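Local coordinates for protein pentafunctional AROM polypeptide (Schizosaccharomyces pombe, PDB 5SWV) that catalyses several successive steps of the shikimate pathway, this fragment carrying the dehydroquinate dehydratase and shikimate dehydrogenase activities, at residues D37-R42 with T72-I77; R265-H270 with H281-F286; G305-I310 with V333-P338; T352-I357 with A387-H392. One frame throughout, in Å; residues are numbered along the deposited sequence.

Contact 1 of 4, residues D37-R42 with T72-I77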
loop_
_atom_site.group_PDB
_atom_site.type_symbol
_atom_site.label_atom_id
_atom_site.label_comp_id
_atom_site.label_asym_id
_atom_site.label_seq_id
_atom_site.Cartn_x
_atom_site.Cartn_y
_atom_site.Cartn_z
ATOM N N ASP A 37 -3.332 6.427 1.334
ATOM C CA ASP A 37 -2.241 6.564 0.373
ATOM C C ASP A 37 -0.983 7.158 1.010
ATOM O O ASP A 37 0.079 7.121 0.396
ATOM C CB ASP A 37 -2.694 7.419 -0.809
ATOM C CG ASP A 37 -3.941 6.865 -1.476
ATOM O OD1 ASP A 37 -3.801 5.968 -2.329
ATOM O OD2 ASP A 37 -5.065 7.311 -1.141
ATOM N N ALA A 38 -1.113 7.689 2.231
ATOM C CA ALA A 38 -0.021 8.337 2.946
ATOM C C ALA A 38 -0.334 8.489 4.438
ATOM O O ALA A 38 -1.471 8.287 4.867
ATOM C CB ALA A 38 0.234 9.702 2.344
ATOM N N ILE A 39 0.679 8.870 5.210
ATOM C CA ILE A 39 0.560 9.042 6.652
ATOM C C ILE A 39 1.086 10.419 7.019
ATOM O O ILE A 39 2.233 10.760 6.728
ATOM C CB ILE A 39 1.376 7.982 7.403
ATOM C CG1 ILE A 39 0.954 6.587 6.981
ATOM C CG2 ILE A 39 1.198 8.079 8.910
ATOM C CD1 ILE A 39 1.819 5.514 7.607
ATOM N N GLU A 40 0.237 11.220 7.640
ATOM C CA GLU A 40 0.671 12.446 8.264
ATOM C C GLU A 40 1.121 12.127 9.671
ATOM O O GLU A 40 0.359 11.574 10.458
ATOM C CB GLU A 40 -0.467 13.446 8.313
ATOM C CG GLU A 40 -0.063 14.820 8.804
ATOM C CD GLU A 40 -1.198 15.817 8.692
ATOM O OE1 GLU A 40 -2.205 15.641 9.428
ATOM O OE2 GLU A 40 -1.089 16.765 7.871
ATOM N N VAL A 41 2.366 12.455 9.979
ATOM C CA VAL A 41 2.825 12.421 11.342
ATOM C C VAL A 41 2.567 13.811 11.863
ATOM O O VAL A 41 3.165 14.779 11.395
ATOM C CB VAL A 41 4.320 12.112 11.461
ATOM C CG1 VAL A 41 4.734 12.127 12.932
ATOM C CG2 VAL A 41 4.645 10.773 10.806
ATOM N N ARG A 42 1.642 13.900 12.805
ATOM C CA ARG A 42 1.346 15.135 13.478
ATOM C C ARG A 42 2.407 15.308 14.549
ATOM O O ARG A 42 2.305 14.759 15.668
ATOM C CB ARG A 42 -0.074 15.121 14.060
ATOM C CG ARG A 42 -1.150 15.343 13.008
ATOM C CD ARG A 42 -1.193 16.781 12.493
ATOM N NE ARG A 42 -1.472 17.759 13.560
ATOM C CZ ARG A 42 -2.688 18.177 13.943
ATOM N NH1 ARG A 42 -3.815 17.741 13.375
ATOM N NH2 ARG A 42 -2.787 19.053 14.928
ATOM N N THR A 72 6.599 0.784 7.542
ATOM C CA THR A 72 5.707 1.032 6.408
ATOM C C THR A 72 6.416 1.717 5.249
ATOM O O THR A 72 7.318 2.533 5.444
ATOM C CB THR A 72 4.467 1.888 6.792
ATOM O OG1 THR A 72 3.601 2.014 5.657
ATOM C CG2 THR A 72 4.860 3.282 7.228
ATOM N N THR A 73 5.932 1.395 4.054
ATOM C CA THR A 73 6.412 1.958 2.804
ATOM C C THR A 73 5.636 3.193 2.373
ATOM O O THR A 73 5.966 3.799 1.354
ATOM C CB THR A 73 6.279 0.921 1.665
ATOM O OG1 THR A 73 4.898 0.579 1.470
ATOM C CG2 THR A 73 7.059 -0.342 1.991
ATOM N N LEU A 74 4.588 3.544 3.119
ATOM C CA LEU A 74 3.713 4.642 2.744
ATOM C C LEU A 74 4.448 5.982 2.801
ATOM O O LEU A 74 5.182 6.248 3.749
ATOM C CB LEU A 74 2.471 4.702 3.657
ATOM C CG LEU A 74 1.443 3.566 3.549
ATOM C CD1 LEU A 74 0.326 3.766 4.567
ATOM C CD2 LEU A 74 0.882 3.455 2.131
ATOM N N PRO A 75 4.242 6.835 1.790
ATOM C CA PRO A 75 4.763 8.195 1.846
ATOM C C PRO A 75 4.349 8.910 3.136
ATOM O O PRO A 75 3.269 8.639 3.682
ATOM C CB PRO A 75 4.111 8.886 0.641
ATOM C CG PRO A 75 3.631 7.797 -0.250
ATOM C CD PRO A 75 3.451 6.575 0.575
ATOM N N ILE A 76 5.199 9.817 3.606
ATOM C CA ILE A 76 4.981 10.483 4.880
ATOM C C ILE A 76 4.821 11.978 4.691
ATOM O O ILE A 76 5.517 12.601 3.885
ATOM C CB ILE A 76 6.111 10.144 5.868
ATOM C CG1 ILE A 76 5.976 8.675 6.279
ATOM C CG2 ILE A 76 6.069 11.026 7.113
ATOM C CD1 ILE A 76 7.213 8.095 6.922
ATOM N N ILE A 77 3.871 12.528 5.437
ATOM C CA ILE A 77 3.641 13.944 5.488
ATOM C C ILE A 77 4.069 14.350 6.883
ATOM O O ILE A 77 3.664 13.733 7.864
ATOM C CB ILE A 77 2.162 14.258 5.233
ATOM C CG1 ILE A 77 1.746 13.788 3.837
ATOM C CG2 ILE A 77 1.898 15.739 5.371
ATOM C CD1 ILE A 77 0.274 13.478 3.715
#
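Ile39 and Thr72 reach toward each other tip to tip, with CD1 of Ile39 3.8 Å from CG2 of Thr72. Leu74 crosses Ile39 at about a right angle, its CD1 lying 3.8 Å from Ile39 CG1. The two segments lie on neighbouring parallel strands, 38-42 and 76-79, of the type I dehydroquinase TIM barrel, joined through helix 58-69 in a beta-alpha-beta unit; 72-75 is the loop leading into the second strand. Further along, Val41 CG2 meets Ile76 CG2 at 4.0 Å, a slanting contact that helix 58-69 covers with Leu68. On the other face of the sheet Glu40 runs out extended (chi1 -173°), laying its CG beside Ile77 CG2. Ile77 sends CD1 the other way, 4.0 Å from Ala38 CB.

Three backbone bonds hold the strands in register: Ile39 N to Pro75 O (3.0 Å), Ile77 N to Ile39 O (2.7 Å) and Val41 N to Ile77 O (2.8 Å). Thr72 OG1 accepts from Leu74 N, an ST turn in the loop ahead of strand 76-79. Across the contact itself, then, the main chain makes all the hydrogen bonds and the side chains add mainly hydrocarbon packing, while the Glu40 carboxylate is hydrogen-bonded through OE2 to Thr79 OG1.

Contact 2 of 4, residues R265-H270 with H281-F286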
loop_
_atom_site.group_PDB
_atom_site.type_symbol
_atom_site.label_atom_id
_atom_site.label_comp_id
_atom_site.label_asym_id
_atom_site.label_seq_id
_atom_site.Cartn_x
_atom_site.Cartn_y
_atom_site.Cartn_z
ATOM N N ARG A 265 -12.563 -19.694 -2.056
ATOM C CA ARG A 265 -12.867 -18.802 -0.938
ATOM C C ARG A 265 -12.556 -17.339 -1.254
ATOM O O ARG A 265 -12.513 -16.498 -0.351
ATOM C CB ARG A 265 -12.100 -19.257 0.306
ATOM C CG ARG A 265 -12.433 -20.688 0.713
ATOM C CD ARG A 265 -11.866 -21.054 2.079
ATOM N NE ARG A 265 -12.685 -20.507 3.165
ATOM C CZ ARG A 265 -13.793 -21.062 3.674
ATOM N NH1 ARG A 265 -14.281 -22.218 3.208
ATOM N NH2 ARG A 265 -14.434 -20.440 4.670
ATOM N N SER A 266 -12.350 -17.034 -2.534
ATOM C CA SER A 266 -12.190 -15.656 -2.972
ATOM C C SER A 266 -13.424 -14.785 -2.734
ATOM O O SER A 266 -13.279 -13.639 -2.366
ATOM C CB SER A 266 -11.766 -15.592 -4.437
ATOM O OG SER A 266 -10.391 -15.876 -4.528
ATOM N N PRO A 267 -14.637 -15.319 -2.931
ATOM C CA PRO A 267 -15.804 -14.490 -2.591
ATOM C C PRO A 267 -15.867 -14.041 -1.127
ATOM O O PRO A 267 -16.197 -12.887 -0.884
ATOM C CB PRO A 267 -16.991 -15.377 -2.968
ATOM C CG PRO A 267 -16.451 -16.238 -4.062
ATOM C CD PRO A 267 -15.044 -16.546 -3.633
ATOM N N ILE A 268 -15.488 -14.907 -0.184
ATOM C CA ILE A 268 -15.480 -14.531 1.239
ATOM C C ILE A 268 -14.418 -13.466 1.462
ATOM O O ILE A 268 -14.642 -12.503 2.205
ATOM C CB ILE A 268 -15.225 -15.716 2.210
ATOM C CG1 ILE A 268 -16.104 -16.934 1.847
ATOM C CG2 ILE A 268 -15.521 -15.304 3.654
ATOM C CD1 ILE A 268 -16.053 -18.090 2.831
ATOM N N LEU A 269 -13.274 -13.635 0.803
ATOM C CA LEU A 269 -12.141 -12.715 0.967
ATOM C C LEU A 269 -12.517 -11.304 0.553
ATOM O O LEU A 269 -12.374 -10.362 1.341
ATOM C CB LEU A 269 -10.889 -13.241 0.240
ATOM C CG LEU A 269 -9.820 -12.381 -0.456
ATOM C CD1 LEU A 269 -9.276 -11.167 0.271
ATOM C CD2 LEU A 269 -8.652 -13.305 -0.806
ATOM N N HIS A 270 -13.043 -11.163 -0.654
ATOM C CA HIS A 270 -13.421 -9.840 -1.151
ATOM C C HIS A 270 -14.686 -9.268 -0.483
ATOM O O HIS A 270 -14.741 -8.069 -0.230
ATOM C CB HIS A 270 -13.534 -9.866 -2.666
ATOM C CG HIS A 270 -12.226 -10.102 -3.350
ATOM N ND1 HIS A 270 -11.438 -9.074 -3.816
ATOM C CD2 HIS A 270 -11.561 -11.243 -3.642
ATOM C CE1 HIS A 270 -10.344 -9.570 -4.366
ATOM N NE2 HIS A 270 -10.394 -10.883 -4.273
ATOM N N HIS A 281 -19.957 -3.318 -2.797
ATOM C CA HIS A 281 -19.743 -4.158 -3.974
ATOM C C HIS A 281 -20.195 -5.592 -3.685
ATOM O O HIS A 281 -20.493 -5.940 -2.542
ATOM C CB HIS A 281 -18.266 -4.110 -4.406
ATOM C CG HIS A 281 -17.726 -2.724 -4.669
ATOM N ND1 HIS A 281 -18.399 -1.775 -5.409
ATOM C CD2 HIS A 281 -16.552 -2.146 -4.314
ATOM C CE1 HIS A 281 -17.677 -0.673 -5.490
ATOM N NE2 HIS A 281 -16.549 -0.871 -4.833
ATOM N N THR A 282 -20.274 -6.405 -4.732
ATOM C CA THR A 282 -20.447 -7.854 -4.576
ATOM C C THR A 282 -19.349 -8.589 -5.329
ATOM O O THR A 282 -18.809 -8.048 -6.291
ATOM C CB THR A 282 -21.805 -8.318 -5.111
ATOM O OG1 THR A 282 -21.973 -7.861 -6.456
ATOM C CG2 THR A 282 -22.920 -7.769 -4.252
ATOM N N TYR A 283 -19.024 -9.814 -4.898
ATOM C CA TYR A 283 -18.069 -10.700 -5.603
ATOM C C TYR A 283 -18.653 -12.105 -5.717
ATOM O O TYR A 283 -19.071 -12.683 -4.723
ATOM C CB TYR A 283 -16.738 -10.745 -4.848
ATOM C CG TYR A 283 -15.523 -11.412 -5.532
ATOM C CD1 TYR A 283 -15.449 -12.791 -5.724
ATOM C CD2 TYR A 283 -14.417 -10.654 -5.909
ATOM C CE1 TYR A 283 -14.329 -13.379 -6.304
ATOM C CE2 TYR A 283 -13.290 -11.235 -6.483
ATOM C CZ TYR A 283 -13.249 -12.590 -6.677
ATOM O OH TYR A 283 -12.130 -13.140 -7.237
ATOM N N GLU A 284 -18.657 -12.650 -6.932
ATOM C CA GLU A 284 -19.310 -13.933 -7.232
ATOM C C GLU A 284 -18.446 -14.859 -8.078
ATOM O O GLU A 284 -17.907 -14.458 -9.111
ATOM C CB GLU A 284 -20.603 -13.703 -8.026
ATOM C CG GLU A 284 -21.721 -13.051 -7.242
ATOM C CD GLU A 284 -22.663 -12.229 -8.113
ATOM O OE1 GLU A 284 -23.871 -12.542 -8.077
ATOM O OE2 GLU A 284 -22.206 -11.269 -8.807
ATOM N N ALA A 285 -18.369 -16.118 -7.680
ATOM C CA ALA A 285 -17.953 -17.166 -8.603
ATOM C C ALA A 285 -18.867 -17.181 -9.845
ATOM O O ALA A 285 -20.084 -17.083 -9.723
ATOM C CB ALA A 285 -17.975 -18.518 -7.905
ATOM N N PHE A 286 -18.267 -17.250 -11.028
ATOM C CA PHE A 286 -19.002 -17.357 -12.286
ATOM C C PHE A 286 -18.314 -18.410 -13.159
ATOM O O PHE A 286 -17.552 -18.096 -14.080
ATOM C CB PHE A 286 -19.093 -16.001 -12.989
ATOM C CG PHE A 286 -20.078 -15.980 -14.119
ATOM C CD1 PHE A 286 -21.441 -15.792 -13.871
ATOM C CD2 PHE A 286 -19.663 -16.158 -15.431
ATOM C CE1 PHE A 286 -22.367 -15.786 -14.912
ATOM C CE2 PHE A 286 -20.579 -16.145 -16.473
ATOM C CZ PHE A 286 -21.930 -15.965 -16.217
#
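Tyr283 lays its ring over that of His270 in an offset stack, the centroids 4.3 Å apart and the planes only 10° from parallel. This is the packing of a helix against its following strand in a beta-alpha-beta unit, made of strand 253-257, helix 266-277 and strand 282-285, within the substrate-binding domain of shikimate dehydrogenase. The helix and strand segments run antiparallel, at 174°, with their axes 7.5 Å apart at closest approach.

The overlap is partial. CE2 of Tyr283 sits over the rim of the imidazole, 3.3 Å from His270 CD2, and CD2 of the tyrosine lies 3.5 Å from His270 CB, so the histidine covers one side of the phenol ring from CG to CE2. Tyr283 gets there because its CG stands opposite the backbone N (chi1 -170°), which sends the ring out from the strand toward the first turn of the helix. The other side of the ring, at CD1, meets Pro267: Pro267 CA is 3.6 Å and Pro267 CG 4.0 Å from Tyr283 CD1. Pro267 CG also reaches the backbone at Ala285 N.

No hydrogen bond joins the two segments, so the contact rests on stacking and van der Waals packing. The phenol oxygen finds its polar partner in Asn307 OD1, on strand 303-308, while Phe512 of helix 500-516 touches His270. Near the helix start, Ser266 CB lies 3.7 Å from Tyr283 OH, and Ser266 O, which accepts from His270 N, stands above the same tyrosine face as His270 CD2.

Contact 3 of 4, residues G305-I310 with V333-P338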
loop_
_atom_site.group_PDB
_atom_site.type_symbol
_atom_site.label_atom_id
_atom_site.label_comp_id
_atom_site.label_asym_id
_atom_site.label_seq_id
_atom_site.Cartn_x
_atom_site.Cartn_y
_atom_site.Cartn_z
ATOM N N GLY A 305 -14.418 -5.535 -12.170
ATOM C CA GLY A 305 -13.209 -6.318 -12.365
ATOM C C GLY A 305 -13.462 -7.810 -12.194
ATOM O O GLY A 305 -14.549 -8.206 -11.805
ATOM N N ALA A 306 -12.460 -8.640 -12.483
ATOM C CA ALA A 306 -12.559 -10.066 -12.167
ATOM C C ALA A 306 -11.216 -10.781 -12.049
ATOM O O ALA A 306 -10.262 -10.454 -12.749
ATOM C CB ALA A 306 -13.441 -10.773 -13.187
ATOM N N ASN A 307 -11.165 -11.742 -11.134
ATOM C CA ASN A 307 -10.059 -12.674 -11.035
ATOM C C ASN A 307 -10.242 -13.824 -12.033
ATOM O O ASN A 307 -11.369 -14.181 -12.409
ATOM C CB ASN A 307 -9.930 -13.242 -9.611
ATOM C CG ASN A 307 -9.282 -12.271 -8.637
ATOM O OD1 ASN A 307 -9.845 -11.920 -7.609
ATOM N ND2 ASN A 307 -8.078 -11.859 -8.947
ATOM N N VAL A 308 -9.118 -14.395 -12.455
ATOM C CA VAL A 308 -9.089 -15.531 -13.370
ATOM C C VAL A 308 -8.184 -16.589 -12.768
ATOM O O VAL A 308 -7.046 -16.307 -12.386
ATOM C CB VAL A 308 -8.561 -15.130 -14.761
ATOM C CG1 VAL A 308 -8.796 -16.245 -15.768
ATOM C CG2 VAL A 308 -9.241 -13.859 -15.245
ATOM N N THR A 309 -8.708 -17.803 -12.664
ATOM C CA THR A 309 -7.918 -18.954 -12.230
ATOM C C THR A 309 -7.927 -20.003 -13.344
ATOM O O THR A 309 -8.347 -19.722 -14.471
ATOM C CB THR A 309 -8.414 -19.492 -10.859
ATOM O OG1 THR A 309 -7.520 -20.489 -10.368
ATOM C CG2 THR A 309 -9.831 -20.087 -10.924
ATOM N N ILE A 310 -7.440 -21.198 -13.032
ATOM C CA ILE A 310 -7.319 -22.295 -14.002
ATOM C C ILE A 310 -8.698 -22.640 -14.549
ATOM O O ILE A 310 -9.650 -22.713 -13.763
ATOM C CB ILE A 310 -6.701 -23.551 -13.319
ATOM C CG1 ILE A 310 -5.215 -23.312 -12.981
ATOM C CG2 ILE A 310 -6.832 -24.802 -14.185
ATOM C CD1 ILE A 310 -4.734 -24.058 -11.744
ATOM N N VAL A 333 -2.793 -13.786 -17.062
ATOM C CA VAL A 333 -3.640 -12.816 -16.378
ATOM C C VAL A 333 -4.426 -13.514 -15.276
ATOM O O VAL A 333 -5.054 -14.521 -15.539
ATOM C CB VAL A 333 -4.586 -12.150 -17.389
ATOM C CG1 VAL A 333 -5.719 -11.397 -16.706
ATOM C CG2 VAL A 333 -3.800 -11.186 -18.264
ATOM N N ASN A 334 -4.362 -12.990 -14.047
ATOM C CA ASN A 334 -5.327 -13.352 -12.985
ATOM C C ASN A 334 -6.217 -12.200 -12.485
ATOM O O ASN A 334 -7.013 -12.409 -11.581
ATOM C CB ASN A 334 -4.601 -13.987 -11.789
ATOM C CG ASN A 334 -4.036 -12.962 -10.818
ATOM O OD1 ASN A 334 -3.900 -11.767 -11.134
ATOM N ND2 ASN A 334 -3.682 -13.429 -9.622
ATOM N N THR A 335 -6.044 -10.992 -13.023
ATOM C CA THR A 335 -6.761 -9.813 -12.547
ATOM C C THR A 335 -7.107 -8.929 -13.722
ATOM O O THR A 335 -6.229 -8.315 -14.302
ATOM C CB THR A 335 -5.905 -9.008 -11.558
ATOM O OG1 THR A 335 -5.653 -9.806 -10.400
ATOM C CG2 THR A 335 -6.599 -7.738 -11.128
ATOM N N ILE A 336 -8.392 -8.869 -14.048
ATOM C CA ILE A 336 -8.906 -8.037 -15.124
ATOM C C ILE A 336 -9.440 -6.725 -14.556
ATOM O O ILE A 336 -10.334 -6.734 -13.723
ATOM C CB ILE A 336 -10.028 -8.781 -15.877
ATOM C CG1 ILE A 336 -9.460 -10.072 -16.491
ATOM C CG2 ILE A 336 -10.666 -7.879 -16.941
ATOM C CD1 ILE A 336 -10.483 -10.963 -17.168
ATOM N N ILE A 337 -8.896 -5.612 -15.033
ATOM C CA ILE A 337 -9.228 -4.276 -14.538
ATOM C C ILE A 337 -9.883 -3.468 -15.655
ATOM O O ILE A 337 -9.264 -3.222 -16.687
ATOM C CB ILE A 337 -7.962 -3.515 -14.091
ATOM C CG1 ILE A 337 -7.178 -4.319 -13.046
ATOM C CG2 ILE A 337 -8.310 -2.125 -13.560
ATOM C CD1 ILE A 337 -5.702 -4.008 -13.059
ATOM N N PRO A 338 -11.133 -3.040 -15.455
ATOM C CA PRO A 338 -11.778 -2.161 -16.431
ATOM C C PRO A 338 -11.422 -0.694 -16.190
ATOM O O PRO A 338 -11.266 -0.274 -15.047
ATOM C CB PRO A 338 -13.256 -2.416 -16.187
ATOM C CG PRO A 338 -13.342 -2.805 -14.741
ATOM C CD PRO A 338 -12.001 -3.297 -14.294
#
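The carboxamide of Asn307 and the backbone carbonyl of Asn334 are the flat groups that meet here: ND2 of Asn307 donates to Asn334 O at 2.9 Å, with the acceptor 9° out of the amide plane and the N-H...O angle a nearly straight 167°. Val308 N binds the same Asn334 O at 3.0 Å but from the opposite face of the carbonyl, well above its plane, so this oxygen is gripped from both faces. The setting is an antiparallel pair, strands 303-308 and 335-340, in the mixed sheet of the shikimate dehydrogenase substrate-binding domain. Asn334 and Thr335 also form a classic beta bulge opposite Asp350 of the next strand.

Ala306 and Ile336 make the hydrogen-bonded pair, Ile336 N giving to Ala306 O at 2.8 Å and Ala306 N to Ile336 O at 3.1 Å. Asn307 and Thr335 form the non-hydrogen-bonded pair and lie side by side, pointing the same way. Over this face comes Trp515 of helix 500-516, touching both. With Asn307 OD1 held by the hydroxyl of Tyr283, both ends of the amide have polar partners that fix its rotation.

On the face of Ala306 and Ile336 the side chains meet through hydrocarbon groups. Val308 points toward the partner strand and its CG2 meets Ile336 CD1 at 3.7 Å; Phe257 of strand 253-257, on the far side of 303-308, also touches Ile336. The Asn334 torsion (chi1 84°) swings its amide beside Thr335, whose OG1 donates to Asn334 OD1 at 2.7 Å from well above the plane of that amide.

Contact 4 of 4, residues T352-I357 with A387-H392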
loop_
_atom_site.group_PDB
_atom_site.type_symbol
_atom_site.label_atom_id
_atom_site.label_comp_id
_atom_site.label_asym_id
_atom_site.label_seq_id
_atom_site.Cartn_x
_atom_site.Cartn_y
_atom_site.Cartn_z
ATOM N N THR A 352 -1.327 -10.791 -10.143
ATOM C CA THR A 352 -0.890 -10.625 -8.758
ATOM C C THR A 352 -0.346 -11.893 -8.115
ATOM O O THR A 352 -0.017 -11.867 -6.936
ATOM C CB THR A 352 -2.041 -10.145 -7.875
ATOM O OG1 THR A 352 -3.111 -11.073 -7.985
ATOM C CG2 THR A 352 -2.508 -8.781 -8.291
ATOM N N ASP A 353 -0.227 -12.993 -8.857
ATOM C CA ASP A 353 0.290 -14.236 -8.264
ATOM C C ASP A 353 1.628 -14.014 -7.538
ATOM O O ASP A 353 1.791 -14.417 -6.389
ATOM C CB ASP A 353 0.394 -15.359 -9.311
ATOM C CG ASP A 353 -0.995 -15.924 -9.735
ATOM O OD1 ASP A 353 -1.989 -15.804 -8.963
ATOM O OD2 ASP A 353 -1.088 -16.496 -10.847
ATOM N N TRP A 354 2.555 -13.317 -8.184
ATOM C CA TRP A 354 3.836 -12.970 -7.546
ATOM C C TRP A 354 3.706 -12.152 -6.250
ATOM O O TRP A 354 4.537 -12.281 -5.348
ATOM C CB TRP A 354 4.762 -12.241 -8.530
ATOM C CG TRP A 354 4.403 -10.829 -8.821
ATOM C CD1 TRP A 354 3.459 -10.388 -9.695
ATOM C CD2 TRP A 354 4.982 -9.660 -8.232
ATOM N NE1 TRP A 354 3.411 -9.011 -9.692
ATOM C CE2 TRP A 354 4.344 -8.541 -8.813
ATOM C CE3 TRP A 354 5.988 -9.452 -7.277
ATOM C CZ2 TRP A 354 4.681 -7.232 -8.484
ATOM C CZ3 TRP A 354 6.327 -8.152 -6.940
ATOM C CH2 TRP A 354 5.669 -7.054 -7.542
ATOM N N ARG A 355 2.681 -11.307 -6.171
ATOM C CA ARG A 355 2.472 -10.460 -5.007
ATOM C C ARG A 355 2.224 -11.300 -3.755
ATOM O O ARG A 355 2.629 -10.913 -2.659
ATOM C CB ARG A 355 1.306 -9.495 -5.241
ATOM C CG ARG A 355 1.546 -8.484 -6.363
ATOM C CD ARG A 355 2.585 -7.428 -5.990
ATOM N NE ARG A 355 2.122 -6.802 -4.773
ATOM C CZ ARG A 355 1.170 -5.882 -4.719
ATOM N NH1 ARG A 355 0.614 -5.386 -5.818
ATOM N NH2 ARG A 355 0.781 -5.435 -3.544
ATOM N N GLY A 356 1.575 -12.452 -3.915
ATOM C CA GLY A 356 1.415 -13.394 -2.822
ATOM C C GLY A 356 2.743 -13.759 -2.177
ATOM O O GLY A 356 2.823 -13.929 -0.953
ATOM N N ILE A 357 3.781 -13.873 -3.005
ATOM C CA ILE A 357 5.132 -14.168 -2.537
ATOM C C ILE A 357 5.792 -12.911 -2.015
ATOM O O ILE A 357 6.189 -12.855 -0.867
ATOM C CB ILE A 357 5.989 -14.792 -3.654
ATOM C CG1 ILE A 357 5.325 -16.098 -4.139
ATOM C CG2 ILE A 357 7.404 -15.074 -3.153
ATOM C CD1 ILE A 357 5.935 -16.681 -5.392
ATOM N N ALA A 387 8.446 -16.648 -7.884
ATOM C CA ALA A 387 9.291 -16.664 -6.697
ATOM C C ALA A 387 10.684 -16.069 -6.956
ATOM O O ALA A 387 11.180 -15.267 -6.157
ATOM C CB ALA A 387 9.406 -18.079 -6.158
ATOM N N ILE A 388 11.301 -16.446 -8.074
ATOM C CA ILE A 388 12.577 -15.868 -8.474
ATOM C C ILE A 388 12.443 -14.364 -8.691
ATOM O O ILE A 388 13.183 -13.594 -8.079
ATOM C CB ILE A 388 13.146 -16.577 -9.705
ATOM C CG1 ILE A 388 13.621 -17.951 -9.282
ATOM C CG2 ILE A 388 14.315 -15.806 -10.319
ATOM C CD1 ILE A 388 13.934 -18.856 -10.445
ATOM N N TYR A 389 11.494 -13.939 -9.523
ATOM C CA TYR A 389 11.202 -12.494 -9.679
ATOM C C TYR A 389 11.017 -11.793 -8.321
ATOM O O TYR A 389 11.644 -10.768 -8.058
ATOM C CB TYR A 389 9.981 -12.266 -10.579
ATOM C CG TYR A 389 9.530 -10.827 -10.682
ATOM C CD1 TYR A 389 10.342 -9.864 -11.253
ATOM C CD2 TYR A 389 8.273 -10.431 -10.211
ATOM C CE1 TYR A 389 9.924 -8.535 -11.363
ATOM C CE2 TYR A 389 7.842 -9.109 -10.302
ATOM C CZ TYR A 389 8.666 -8.154 -10.881
ATOM O OH TYR A 389 8.233 -6.841 -10.966
ATOM N N SER A 390 10.196 -12.377 -7.449
ATOM C CA SER A 390 9.933 -11.780 -6.134
ATOM C C SER A 390 11.217 -11.660 -5.322
ATOM O O SER A 390 11.496 -10.605 -4.776
ATOM C CB SER A 390 8.872 -12.573 -5.355
ATOM O OG SER A 390 7.622 -12.494 -5.997
ATOM N N LEU A 391 12.006 -12.724 -5.245
ATOM C CA LEU A 391 13.234 -12.655 -4.435
ATOM C C LEU A 391 14.190 -11.626 -5.011
ATOM O O LEU A 391 14.764 -10.843 -4.274
ATOM C CB LEU A 391 13.908 -14.027 -4.283
ATOM C CG LEU A 391 13.129 -15.007 -3.398
ATOM C CD1 LEU A 391 13.859 -16.320 -3.224
ATOM C CD2 LEU A 391 12.850 -14.407 -2.030
ATOM N N HIS A 392 14.295 -11.602 -6.331
ATOM C CA HIS A 392 15.142 -10.640 -7.002
ATOM C C HIS A 392 14.672 -9.222 -6.726
ATOM O O HIS A 392 15.478 -8.336 -6.422
ATOM C CB HIS A 392 15.206 -10.900 -8.517
ATOM C CG HIS A 392 16.247 -10.084 -9.221
ATOM N ND1 HIS A 392 15.998 -8.814 -9.695
ATOM C CD2 HIS A 392 17.543 -10.347 -9.508
ATOM C CE1 HIS A 392 17.096 -8.331 -10.248
ATOM N NE2 HIS A 392 18.049 -9.239 -10.145
#
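The helical segments 353-357 and 387-392, on helices 353-364 and 382-393, cross at -52° with their axes 8.8 Å apart, the CA atoms of Trp354 and Ser390, and of Ile357 and Ala387, lying nearest across the pair. The main aromatic contact is edge-to-face: Tyr389 turns the edge carrying CD2 and CE2 onto the indole of Trp354, the planes at 68° and the centroid of the six-membered ring 4.9 Å from that of the tyrosine. CE2 of Tyr389 comes down near the rim, 3.6 Å from Trp354 CE3. The opposite face of the indole is covered by CD of Arg355, so the ring is sandwiched. It swings toward the other helix with its CG held between the backbone N and carbonyl carbon (chi1 74°).

Ser390 slots in at the indole edge, OG near the ring plane and 3.7 Å from Trp354 CE3, though the hydroxyl's hydrogen bond goes back to Ala386 O in its own helix. Ser390 CB lies 3.6 Å from Ile357 CG2. The other branch of Ile357 extends along Ala387, Ile357 CD1 standing 3.8 Å from Ala387 CB.

This buried, largely apolar joint ties helix 353-364 to helix 382-393, which packs through Ala387, Ile388 and Leu391 on Val377 of strand 374-378. That strand belongs to the parallel sheet, probably of the NADP-binding Rossmann-type domain as in other shikimate dehydrogenases. Helix 500-516 packs on the segment 352-357 through Ala510, at Thr352 and Arg355.

Contact 1 belongs to the dehydroquinase barrel and stands apart: its centre is about 30 Å from those of contacts 2 and 3 and about 25 Å from that of contact 4, with no touch. The other three form a connected series in the shikimate dehydrogenase part. Contacts 2 and 3 share the mixed sheet, their centres about 12 Å apart, and Tyr283 OH meets Asn307 OD1 at 2.6 Å. Contact 3 joins contact 4, about 17 Å away between centres, through Asn334 OD1 and Thr352 N, 2.9 Å apart. This chain of contacts runs from the substrate-binding sheet toward helix 382-393, which packs on the parallel sheet that in this family probably holds the cofactor.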